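Local coordinates for uncharacterized protein (Corynebacterium diphtheriae NCTC 13129, PDB 3B4Q) that is of unknown function but forms a small all-helical domain of the resuscitation-promoting factor Rpf1 C-terminal family, at residues D45-A50 against G79-N84. Residues are numbered along the deposited sequence; the frame is centred on the assembly and turned at random.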
loop_
_atom_site.group_PDB
_atom_site.type_symbol
_atom_site.label_atom_id
_atom_site.label_comp_id
_atom_site.label_asym_id
_atom_site.label_seq_id
_atom_site.Cartn_x
_atom_site.Cartn_y
_atom_site.Cartn_z
ATOM N N ASP A 45 0.187 5.538 -1.060
ATOM C CA ASP A 45 1.501 6.234 -1.020
ATOM C C ASP A 45 2.500 5.537 -0.060
ATOM O O ASP A 45 3.679 5.359 -0.394
ATOM C CB ASP A 45 1.329 7.681 -0.607
ATOM C CG ASP A 45 0.624 8.543 -1.676
ATOM O OD1 ASP A 45 0.464 8.089 -2.845
ATOM O OD2 ASP A 45 0.243 9.709 -1.331
ATOM N N ALA A 46 2.034 5.192 1.141
ATOM C CA ALA A 46 2.893 4.553 2.161
ATOM C C ALA A 46 3.398 3.189 1.663
ATOM O O ALA A 46 4.586 2.854 1.821
ATOM C CB ALA A 46 2.144 4.405 3.473
ATOM N N LEU A 47 2.522 2.400 1.035
ATOM C CA LEU A 47 2.945 1.092 0.579
ATOM C C LEU A 47 3.892 1.218 -0.641
ATOM O O LEU A 47 4.915 0.510 -0.743
ATOM C CB LEU A 47 1.723 0.238 0.253
ATOM C CG LEU A 47 1.983 -1.202 -0.232
ATOM C CD1 LEU A 47 3.015 -1.888 0.724
ATOM C CD2 LEU A 47 0.700 -1.931 -0.335
ATOM N N TYR A 48 3.575 2.128 -1.559
ATOM C CA TYR A 48 4.467 2.346 -2.674
ATOM C C TYR A 48 5.855 2.750 -2.135
ATOM O O TYR A 48 6.905 2.255 -2.575
ATOM C CB TYR A 48 3.898 3.424 -3.589
ATOM C CG TYR A 48 4.752 3.706 -4.808
ATOM C CD1 TYR A 48 5.064 2.679 -5.686
ATOM C CD2 TYR A 48 5.234 4.975 -5.075
ATOM C CE1 TYR A 48 5.827 2.880 -6.814
ATOM C CE2 TYR A 48 6.017 5.200 -6.228
ATOM C CZ TYR A 48 6.300 4.125 -7.070
ATOM O OH TYR A 48 7.058 4.260 -8.204
ATOM N N ASN A 49 5.867 3.631 -1.140
ATOM C CA ASN A 49 7.153 4.033 -0.619
ATOM C C ASN A 49 7.880 2.876 0.034
ATOM O O ASN A 49 9.090 2.749 -0.150
ATOM C CB ASN A 49 7.027 5.201 0.352
ATOM C CG ASN A 49 8.381 5.786 0.703
ATOM O OD1 ASN A 49 9.113 6.272 -0.165
ATOM N ND2 ASN A 49 8.735 5.697 1.975
ATOM N N ALA A 50 7.150 2.007 0.747
ATOM C CA ALA A 50 7.780 0.863 1.413
ATOM C C ALA A 50 8.453 -0.062 0.396
ATOM O O ALA A 50 9.544 -0.597 0.631
ATOM C CB ALA A 50 6.731 0.062 2.218
ATOM N N GLY A 79 -7.197 -2.054 -5.390
ATOM C CA GLY A 79 -6.696 -2.234 -6.754
ATOM C C GLY A 79 -5.180 -2.183 -6.793
ATOM O O GLY A 79 -4.521 -2.988 -7.487
ATOM N N PHE A 80 -4.608 -1.243 -6.038
ATOM C CA PHE A 80 -3.145 -1.093 -6.020
ATOM C C PHE A 80 -2.471 -2.324 -5.423
ATOM O O PHE A 80 -1.494 -2.848 -5.971
ATOM C CB PHE A 80 -2.780 0.146 -5.196
ATOM C CG PHE A 80 -1.293 0.310 -4.977
ATOM C CD1 PHE A 80 -0.461 0.724 -6.005
ATOM C CD2 PHE A 80 -0.720 0.008 -3.725
ATOM C CE1 PHE A 80 0.916 0.862 -5.817
ATOM C CE2 PHE A 80 0.659 0.148 -3.536
ATOM C CZ PHE A 80 1.477 0.587 -4.598
ATOM N N TYR A 81 -2.999 -2.780 -4.306
ATOM C CA TYR A 81 -2.415 -3.934 -3.631
ATOM C C TYR A 81 -2.543 -5.178 -4.506
ATOM O O TYR A 81 -1.564 -5.916 -4.687
ATOM C CB TYR A 81 -3.101 -4.157 -2.302
ATOM C CG TYR A 81 -2.558 -5.374 -1.570
ATOM C CD1 TYR A 81 -1.218 -5.408 -1.110
ATOM C CD2 TYR A 81 -3.351 -6.504 -1.371
ATOM C CE1 TYR A 81 -0.705 -6.553 -0.466
ATOM C CE2 TYR A 81 -2.857 -7.640 -0.734
ATOM C CZ TYR A 81 -1.540 -7.657 -0.256
ATOM O OH TYR A 81 -1.034 -8.808 0.390
HETATM N N MSE A 82 -3.716 -5.391 -5.084
HETATM C CA MSE A 82 -3.908 -6.594 -5.901
HETATM C C MSE A 82 -2.994 -6.566 -7.142
HETATM O O MSE A 82 -2.376 -7.597 -7.505
HETATM C CB MSE A 82 -5.394 -6.825 -6.245
HETATM C CG MSE A 82 -6.258 -7.113 -5.002
HETATM SE SE MSE A 82 -5.659 -8.686 -3.964
HETATM C CE MSE A 82 -6.251 -10.085 -5.179
ATOM N N ALA A 83 -2.856 -5.393 -7.744
ATOM C CA ALA A 83 -2.032 -5.272 -8.934
ATOM C C ALA A 83 -0.560 -5.581 -8.605
ATOM O O ALA A 83 0.189 -6.187 -9.428
ATOM C CB ALA A 83 -2.159 -3.866 -9.463
ATOM N N ASN A 84 -0.117 -5.156 -7.426
ATOM C CA ASN A 84 1.320 -5.307 -7.066
ATOM C C ASN A 84 1.573 -6.464 -6.102
ATOM O O ASN A 84 2.666 -6.583 -5.523
ATOM C CB ASN A 84 1.855 -4.002 -6.500
ATOM C CG ASN A 84 2.073 -2.936 -7.585
ATOM O OD1 ASN A 84 1.588 -1.795 -7.456
ATOM N ND2 ASN A 84 2.718 -3.322 -8.674
#
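Phe80 and Leu47 carry this contact, with Tyr48 and Tyr81 completing it. Phe80 reaches out from helix 77-83 toward helix 39-56. Its CB points toward that helix, and with CG anti to the backbone N (chi1 173°) the ring extends into the space between the two helices. The leading corner of that ring, CE2 and CZ, does the touching. Leu47 meets it at the edge: Leu47 CG lies near the ring plane, 3.8 Å from Phe80 CE2. The methyl Leu47 CD2 is equally close to Phe80 CE2, at 3.8 Å. The same methyl goes on to Tyr81 CD1, 4.0 Å away, so one leucine branch touches both aromatic rings. Beside it, Phe80 CZ packs 3.9 Å from Tyr48 CB. The contact uses CB and CA of Tyr48, while its ring stacks with Tyr70 of helix 64-72. The helix axes run roughly parallel, 25° apart, and stay 11.0 Å from each other. Large side chains, not close backbones, bridge that distance.

All four touching residues are buried. The centre of the contact lies about 3 Å from the centre of the chain. Ile88 of helix 85-91 touches both Leu47 and Tyr81, and Val21 of helix 19-35 packs on Leu47. The contact thus joins helices 39-56 and 77-83 within the hydrophobic core of this small helical domain. The contacts between these two segments are all carbon to carbon, with no hydrogen bond or salt bridge. Cohesion here probably rests on van der Waals packing and the exclusion of water.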